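Local coordinates for spore germination protein GerM (Bacillus subtilis subsp. subtilis str. 168, PDB 6GZB), which is of unknown molecular function but affects both sporulation and spore germination, at residues 184-188 against 216-220; 204-208 against 246-250; 229-233 against 298-302. All blocks are in the same frame, centred on the assembly; numbering follows the deposited sequence.

Contact 1. Residues 184-188 against 216-220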
loop_
_atom_site.group_PDB
_atom_site.type_symbol
_atom_site.label_atom_id
_atom_site.label_comp_id
_atom_site.label_asym_id
_atom_site.label_seq_id
_atom_site.Cartn_x
_atom_site.Cartn_y
_atom_site.Cartn_z
ATOM N N GLY A 184 6.801 6.487 -1.442
ATOM C CA GLY A 184 6.011 6.437 -0.212
ATOM C C GLY A 184 4.533 6.656 -0.460
ATOM O O GLY A 184 4.089 6.848 -1.600
ATOM N N ILE A 185 3.769 6.629 0.625
ATOM C CA ILE A 185 2.323 6.767 0.559
ATOM C C ILE A 185 1.816 7.155 1.942
ATOM O O ILE A 185 2.358 6.697 2.946
ATOM C CB ILE A 185 1.663 5.453 0.072
ATOM C CG1 ILE A 185 0.160 5.636 -0.115
ATOM C CG2 ILE A 185 1.939 4.309 1.030
ATOM C CD1 ILE A 185 -0.460 4.582 -1.013
ATOM N N ASN A 186 0.844 8.066 1.997
ATOM C CA ASN A 186 0.319 8.545 3.273
ATOM C C ASN A 186 1.442 8.919 4.237
ATOM O O ASN A 186 1.513 8.401 5.361
ATOM C CB ASN A 186 -0.559 7.470 3.926
ATOM C CG ASN A 186 -1.744 7.086 3.078
ATOM O OD1 ASN A 186 -2.059 5.901 2.920
ATOM N ND2 ASN A 186 -2.414 8.078 2.529
ATOM N N LEU A 187 2.339 9.789 3.796
ATOM C CA LEU A 187 3.547 10.102 4.574
ATOM C C LEU A 187 3.201 10.622 5.960
ATOM O O LEU A 187 2.433 11.566 6.086
ATOM C CB LEU A 187 4.391 11.161 3.845
ATOM C CG LEU A 187 4.783 10.842 2.397
ATOM C CD1 LEU A 187 5.561 12.008 1.798
ATOM C CD2 LEU A 187 5.589 9.554 2.287
ATOM N N GLU A 188 3.820 10.059 6.995
ATOM C CA GLU A 188 3.697 10.612 8.335
ATOM C C GLU A 188 4.484 11.904 8.426
ATOM O O GLU A 188 5.702 11.896 8.284
ATOM C CB GLU A 188 4.211 9.628 9.391
ATOM C CG GLU A 188 3.154 8.665 9.890
ATOM C CD GLU A 188 3.652 7.787 11.020
ATOM O OE1 GLU A 188 2.851 6.978 11.537
ATOM O OE2 GLU A 188 4.860 7.861 11.338
ATOM N N VAL A 216 -4.063 -0.270 5.590
ATOM C CA VAL A 216 -3.654 1.038 5.121
ATOM C C VAL A 216 -2.139 1.194 5.244
ATOM O O VAL A 216 -1.569 1.025 6.331
ATOM C CB VAL A 216 -4.305 2.142 5.965
ATOM C CG1 VAL A 216 -3.853 3.515 5.486
ATOM C CG2 VAL A 216 -5.819 2.012 5.919
ATOM N N PRO A 217 -1.476 1.476 4.123
ATOM C CA PRO A 217 -0.023 1.614 4.124
ATOM C C PRO A 217 0.366 3.032 4.521
ATOM O O PRO A 217 -0.257 3.988 4.064
ATOM C CB PRO A 217 0.342 1.345 2.665
ATOM C CG PRO A 217 -0.834 1.816 1.891
ATOM C CD PRO A 217 -2.045 1.625 2.771
ATOM N N VAL A 218 1.343 3.155 5.409
ATOM C CA VAL A 218 1.807 4.451 5.883
ATOM C C VAL A 218 3.335 4.454 5.847
ATOM O O VAL A 218 3.983 3.546 6.371
ATOM C CB VAL A 218 1.333 4.707 7.328
ATOM C CG1 VAL A 218 1.981 5.945 7.897
ATOM C CG2 VAL A 218 -0.184 4.834 7.376
ATOM N N THR A 219 3.912 5.469 5.216
ATOM C CA THR A 219 5.369 5.612 5.190
ATOM C C THR A 219 5.866 6.299 6.462
ATOM O O THR A 219 5.552 7.455 6.721
ATOM C CB THR A 219 5.827 6.423 3.975
ATOM O OG1 THR A 219 5.347 5.802 2.777
ATOM C CG2 THR A 219 7.342 6.493 3.930
ATOM N N LYS A 220 6.616 5.560 7.268
ATOM C CA LYS A 220 7.175 6.081 8.502
ATOM C C LYS A 220 8.648 6.434 8.307
ATOM O O LYS A 220 9.259 6.046 7.308
ATOM C CB LYS A 220 7.045 5.028 9.598
ATOM C CG LYS A 220 5.623 4.518 9.756
ATOM C CD LYS A 220 5.439 3.813 11.082
ATOM C CE LYS A 220 5.200 4.815 12.191
ATOM N NZ LYS A 220 4.517 4.189 13.354
HETATM O O HOH W 1 7.151 9.719 6.955
#

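Contact 2. Residues 204-208 against 246-250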
loop_
_atom_site.group_PDB
_atom_site.type_symbol
_atom_site.label_atom_id
_atom_site.label_comp_id
_atom_site.label_asym_id
_atom_site.label_seq_id
_atom_site.Cartn_x
_atom_site.Cartn_y
_atom_site.Cartn_z
ATOM N N TYR A 204 1.943 -1.309 7.188
ATOM C CA TYR A 204 0.493 -1.417 7.062
ATOM C C TYR A 204 -0.184 -1.459 8.424
ATOM O O TYR A 204 0.177 -2.255 9.291
ATOM C CB TYR A 204 0.104 -2.658 6.265
ATOM C CG TYR A 204 0.260 -2.501 4.773
ATOM C CD1 TYR A 204 1.486 -2.704 4.153
ATOM C CD2 TYR A 204 -0.823 -2.193 3.985
ATOM C CE1 TYR A 204 1.611 -2.601 2.776
ATOM C CE2 TYR A 204 -0.710 -2.083 2.615
ATOM C CZ TYR A 204 0.516 -2.261 2.016
ATOM O OH TYR A 204 0.614 -2.145 0.643
ATOM N N TYR A 205 -1.161 -0.579 8.605
ATOM C CA TYR A 205 -1.979 -0.601 9.794
ATOM C C TYR A 205 -3.405 -0.939 9.428
ATOM O O TYR A 205 -3.761 -1.001 8.254
ATOM C CB TYR A 205 -1.918 0.746 10.513
ATOM C CG TYR A 205 -0.543 1.089 11.013
ATOM C CD1 TYR A 205 -0.012 0.448 12.122
ATOM C CD2 TYR A 205 0.232 2.042 10.373
ATOM C CE1 TYR A 205 1.251 0.774 12.594
ATOM C CE2 TYR A 205 1.506 2.347 10.812
ATOM C CZ TYR A 205 1.999 1.732 11.937
ATOM O OH TYR A 205 3.265 2.040 12.363
ATOM N N LEU A 206 -4.221 -1.152 10.453
ATOM C CA LEU A 206 -5.579 -1.643 10.269
ATOM C C LEU A 206 -6.569 -0.497 10.416
ATOM O O LEU A 206 -6.351 0.436 11.193
ATOM C CB LEU A 206 -5.837 -2.735 11.305
ATOM C CG LEU A 206 -7.152 -3.503 11.278
ATOM C CD1 LEU A 206 -7.241 -4.408 10.060
ATOM C CD2 LEU A 206 -7.299 -4.315 12.552
ATOM N N ALA A 207 -7.526 -0.444 9.507
ATOM C CA ALA A 207 -8.652 0.474 9.630
ATOM C C ALA A 207 -9.932 -0.331 9.447
ATOM O O ALA A 207 -9.891 -1.500 9.064
ATOM C CB ALA A 207 -8.573 1.563 8.583
ATOM N N GLU A 208 -11.073 0.279 9.715
ATOM C CA GLU A 208 -12.324 -0.397 9.437
ATOM C C GLU A 208 -13.462 0.574 9.278
ATOM O O GLU A 208 -13.432 1.687 9.798
ATOM C CB GLU A 208 -12.650 -1.431 10.515
ATOM C CG GLU A 208 -12.862 -0.862 11.901
ATOM C CD GLU A 208 -13.724 -1.772 12.752
ATOM O OE1 GLU A 208 -13.633 -3.008 12.577
ATOM O OE2 GLU A 208 -14.517 -1.251 13.564
ATOM N N GLY A 246 -7.222 7.411 13.069
ATOM C CA GLY A 246 -8.218 6.651 12.373
ATOM C C GLY A 246 -7.718 5.245 12.102
ATOM O O GLY A 246 -8.343 4.516 11.411
ATOM N N LEU A 247 -6.583 4.887 12.668
ATOM C CA LEU A 247 -5.978 3.595 12.487
ATOM C C LEU A 247 -5.765 2.848 13.784
ATOM O O LEU A 247 -5.740 3.409 14.835
ATOM C CB LEU A 247 -4.628 3.731 11.812
ATOM C CG LEU A 247 -4.518 4.411 10.474
ATOM C CD1 LEU A 247 -3.085 4.651 10.058
ATOM C CD2 LEU A 247 -5.321 3.696 9.413
ATOM N N LEU A 248 -5.606 1.553 13.675
ATOM C CA LEU A 248 -5.321 0.738 14.828
ATOM C C LEU A 248 -4.295 -0.318 14.508
ATOM O O LEU A 248 -3.928 -0.509 13.380
ATOM C CB LEU A 248 -6.585 0.089 15.308
ATOM C CG LEU A 248 -7.690 0.041 14.275
ATOM C CD1 LEU A 248 -8.517 -1.156 14.597
ATOM C CD2 LEU A 248 -8.594 1.256 14.219
ATOM N N THR A 249 -3.804 -0.977 15.530
ATOM C CA THR A 249 -2.870 -2.084 15.378
ATOM C C THR A 249 -3.445 -3.220 16.199
ATOM O O THR A 249 -4.050 -2.983 17.213
ATOM C CB THR A 249 -1.434 -1.761 15.868
ATOM O OG1 THR A 249 -0.491 -2.622 15.240
ATOM C CG2 THR A 249 -1.310 -1.963 17.305
ATOM N N ASP A 250 -3.310 -4.449 15.734
ATOM C CA ASP A 250 -3.780 -5.544 16.527
ATOM C C ASP A 250 -2.600 -6.147 17.251
ATOM O O ASP A 250 -2.736 -7.138 17.889
ATOM C CB ASP A 250 -4.535 -6.579 15.710
ATOM C CG ASP A 250 -5.434 -7.479 16.571
ATOM O OD1 ASP A 250 -6.067 -6.985 17.507
ATOM O OD2 ASP A 250 -5.519 -8.682 16.324
HETATM O O HOH W 2 -10.449 2.731 10.902
#

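Contact 3. Residues 229-233 against 298-302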
loop_
_atom_site.group_PDB
_atom_site.type_symbol
_atom_site.label_atom_id
_atom_site.label_comp_id
_atom_site.label_asym_id
_atom_site.label_seq_id
_atom_site.Cartn_x
_atom_site.Cartn_y
_atom_site.Cartn_z
ATOM N N ASP A 229 15.679 -3.504 8.100
ATOM C CA ASP A 229 14.342 -2.930 7.914
ATOM C C ASP A 229 13.221 -3.937 8.185
ATOM O O ASP A 229 12.053 -3.561 8.347
ATOM C CB ASP A 229 14.195 -2.343 6.512
ATOM C CG ASP A 229 14.904 -0.998 6.365
ATOM O OD1 ASP A 229 15.062 -0.289 7.385
ATOM O OD2 ASP A 229 15.353 -0.678 5.244
ATOM N N ILE A 230 13.575 -5.216 8.226
ATOM C CA ILE A 230 12.628 -6.249 8.619
ATOM C C ILE A 230 12.296 -6.101 10.104
ATOM O O ILE A 230 11.136 -5.966 10.491
ATOM C CB ILE A 230 13.184 -7.653 8.331
ATOM C CG1 ILE A 230 13.214 -7.910 6.821
ATOM C CG2 ILE A 230 12.335 -8.705 9.022
ATOM C CD1 ILE A 230 14.057 -9.097 6.429
ATOM N N THR A 231 13.332 -5.983 10.918
ATOM C CA THR A 231 13.162 -5.732 12.342
ATOM C C THR A 231 12.511 -4.376 12.616
ATOM O O THR A 231 11.654 -4.252 13.491
ATOM C CB THR A 231 14.517 -5.820 13.070
ATOM O OG1 THR A 231 15.036 -7.147 12.941
ATOM C CG2 THR A 231 14.367 -5.487 14.544
ATOM N N ALA A 232 12.941 -3.351 11.890
ATOM C CA ALA A 232 12.346 -2.023 12.027
ATOM C C ALA A 232 10.838 -2.074 11.776
ATOM O O ALA A 232 10.053 -1.494 12.532
ATOM C CB ALA A 232 13.007 -1.049 11.061
ATOM N N ALA A 233 10.445 -2.728 10.685
ATOM C CA ALA A 233 9.029 -2.893 10.335
ATOM C C ALA A 233 8.238 -3.561 11.454
ATOM O O ALA A 233 7.177 -3.080 11.857
ATOM C CB ALA A 233 8.897 -3.693 9.050
ATOM N N THR A 298 3.397 -5.799 4.884
ATOM C CA THR A 298 4.451 -4.834 5.187
ATOM C C THR A 298 5.793 -5.343 4.656
ATOM O O THR A 298 6.489 -4.655 3.916
ATOM C CB THR A 298 4.540 -4.584 6.699
ATOM O OG1 THR A 298 3.340 -3.931 7.153
ATOM C CG2 THR A 298 5.745 -3.731 7.035
ATOM N N LEU A 299 6.105 -6.590 4.964
ATOM C CA LEU A 299 7.393 -7.162 4.590
ATOM C C LEU A 299 7.526 -7.372 3.083
ATOM O O LEU A 299 8.584 -7.093 2.507
ATOM C CB LEU A 299 7.625 -8.474 5.334
ATOM C CG LEU A 299 8.497 -8.367 6.588
ATOM C CD1 LEU A 299 8.374 -7.017 7.261
ATOM C CD2 LEU A 299 8.215 -9.481 7.579
ATOM N N THR A 300 6.442 -7.770 2.425
ATOM C CA THR A 300 6.479 -7.982 0.978
ATOM C C THR A 300 6.446 -6.689 0.167
ATOM O O THR A 300 6.423 -6.743 -1.054
ATOM C CB THR A 300 5.336 -8.901 0.488
ATOM O OG1 THR A 300 4.060 -8.345 0.819
ATOM C CG2 THR A 300 5.451 -10.266 1.110
ATOM N N GLU A 301 6.410 -5.533 0.832
ATOM C CA GLU A 301 6.680 -4.261 0.159
ATOM C C GLU A 301 8.174 -4.042 -0.025
ATOM O O GLU A 301 8.573 -3.181 -0.801
ATOM C CB GLU A 301 6.135 -3.067 0.955
ATOM C CG GLU A 301 4.629 -2.974 1.029
ATOM C CD GLU A 301 3.958 -2.742 -0.315
ATOM O OE1 GLU A 301 2.764 -3.091 -0.428
ATOM O OE2 GLU A 301 4.591 -2.225 -1.257
ATOM N N GLN A 302 8.958 -4.696 0.806
ATOM C CA GLN A 302 10.392 -4.554 0.800
ATOM C C GLN A 302 10.995 -5.334 -0.326
ATOM O O GLN A 302 10.475 -6.346 -0.717
ATOM C CB GLN A 302 10.993 -4.947 2.128
ATOM C CG GLN A 302 10.623 -3.999 3.236
ATOM C CD GLN A 302 11.126 -4.395 4.591
ATOM O OE1 GLN A 302 12.098 -5.062 4.705
ATOM N NE2 GLN A 302 10.458 -3.971 5.609
#

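Contact 1. Residues 184-188 against 216-220
Thr219 grips Ile185 at both ends of the residue, and this grip ties the loop 184-188 to strand 213-223 of the long antiparallel hairpin made with strand 198-208. A chi1 of -57° puts Thr219 OG1 beside its own backbone N, next to the N-H that bonds Ile185 O. Ile185 N donates to Thr219 OG1 at 2.8 Å, while Thr219 N donates back to Ile185 O at 3.0 Å. OG1 also has a weak hydrogen bond to Thr202 on the partner strand. Leu187 CD2 lies alongside, 3.6 Å from Thr219 CB, the two side chains pointing the same way. Gly184 has backbone angles that call for glycine, and a CB there would also run into Thr219 OG1.

Further on, Glu188 N meets Thr219 O at 3.1 Å with a nearly linear N-H...O angle of 175°. A water donates to that same Thr219 oxygen and to Glu188 O, bridging the two carbonyls. On the apolar side, Ile185 CG2 rests 3.7 Å from Pro217 CB, and Ile185 also packs on Gln141 and Trp145 of helix 136-147. The loop is thus sandwiched between a helix of the first GerMN domain and the hairpin of the second.

The Glu188 side chain runs extended past Val218, its CG 3.6 Å from Val218 CG1, to reach Lys220. Lys220 NZ hydrogen-bonds Tyr205 OH and pairs with Glu236 OE1, and its salt bridge to Glu188 OE1 is long at 3.7 Å; the carboxylate lies closer to the methylene before it, with OE2 3.2 Å from Lys220 CE.

Contact 2. Residues 204-208 against 246-250
Leu206 and Leu248 form a single antiparallel bridge, a hydrogen-bonded pair, and the tight packing gathers round it. Leu206 N donates to Leu248 O at 3.0 Å, and Leu248 N returns a bond of 2.8 Å to Leu206 O. Leu248 folds back over this oxygen, its CG 3.4 Å from Leu206 O, with a nearly eclipsed chi1 of 19°. Its CD1 then meets Leu206 CD2 at 4.0 Å. Leu247 splits its branches, CD1 against Tyr205 CB and CD2 against Ala207 CB.

Near Gly246 the fit slackens. No direct backbone bond follows the bridge there; a water takes the hydrogen of Glu208 N and donates to Gly246 O, 2.8 Å from each, with both residues exposed to solvent. At the opposite end Thr249 OG1 comes near the edge of the Tyr205 ring, but its bond goes to Leu237 O.

The loop 246-250 thus lines one edge of strand 198-208 while strand 213-223 pairs along the other. Leu206 also packs on Glu290 of helix 289-299, and Asp250 touches Glu290 and Val291 of that same helix.

Contact 3. Residues 229-233 against 298-302
Gln302 points its amide at the first turn of helix 229-239, and two torsions put it there: chi1 of -68° turns CG to the side of the backbone N, and chi2 of 176° stretches the chain straight out to Asp229. NE2 then donates to Asp229 O at 3.2 Å. It approaches from above the carbonyl plane rather than on a lone pair, with a C=O...N angle of 109°. Ala233 N holds Asp229 O at 3.0 Å in the ordinary helical bond, and NE2 comes to the opposite face of the carbonyl plane. The other half of the amide lies over hydrocarbon, with OE1 3.7 Å from Ile230 CG1 and 3.9 Å from Asp229 CB.

Ala233 faces the other helix with its methyl. Its CB is 3.7 Å from Thr298 CG2 and 3.8 Å from Leu299 CD1, and Gln302 NE2 borders the same methyl. Thr298 CG2 is the branch that meets Ala233, while OG1 hydrogen-bonds Ser294 O in its own helix and Tyr204 N. A type I turn from Leu299 to Gln302 carries the chain off the end of helix 289-299.

With a leucine in place of Gln302, Asp229 O would probably keep its helical bond but lose its second donor, and with it the polar tie between helix 229-239 and the turn after helix 289-299.

The chemistry is therefore modest: one off-axis amide bond over a small apolar patch joins the start of one helix to the turn that ends another.

Overall arrangement
The long hairpin links all three contacts. Contacts 1 and 2, with centres 12 Å apart, use its two neighbouring strands and meet directly: Val216 N probably hydrogen-bonds Tyr205 O at 2.8 Å, and Lys220 NZ probably does the same with Tyr205 OH at 2.7 Å. Contact 2 touches contact 3 through two probable hydrogen bonds of Tyr204, its OH 2.6 Å from Glu301 OE1 and its N 3.0 Å from Thr298 OG1, although the centres are about 17 Å apart. Contacts 1 and 3 do not touch, their nearest atoms being about 6 Å apart. Contact 1 joins the second domain's hairpin to a loop packed on the helix of the first; contacts 2 and 3 lie within the second.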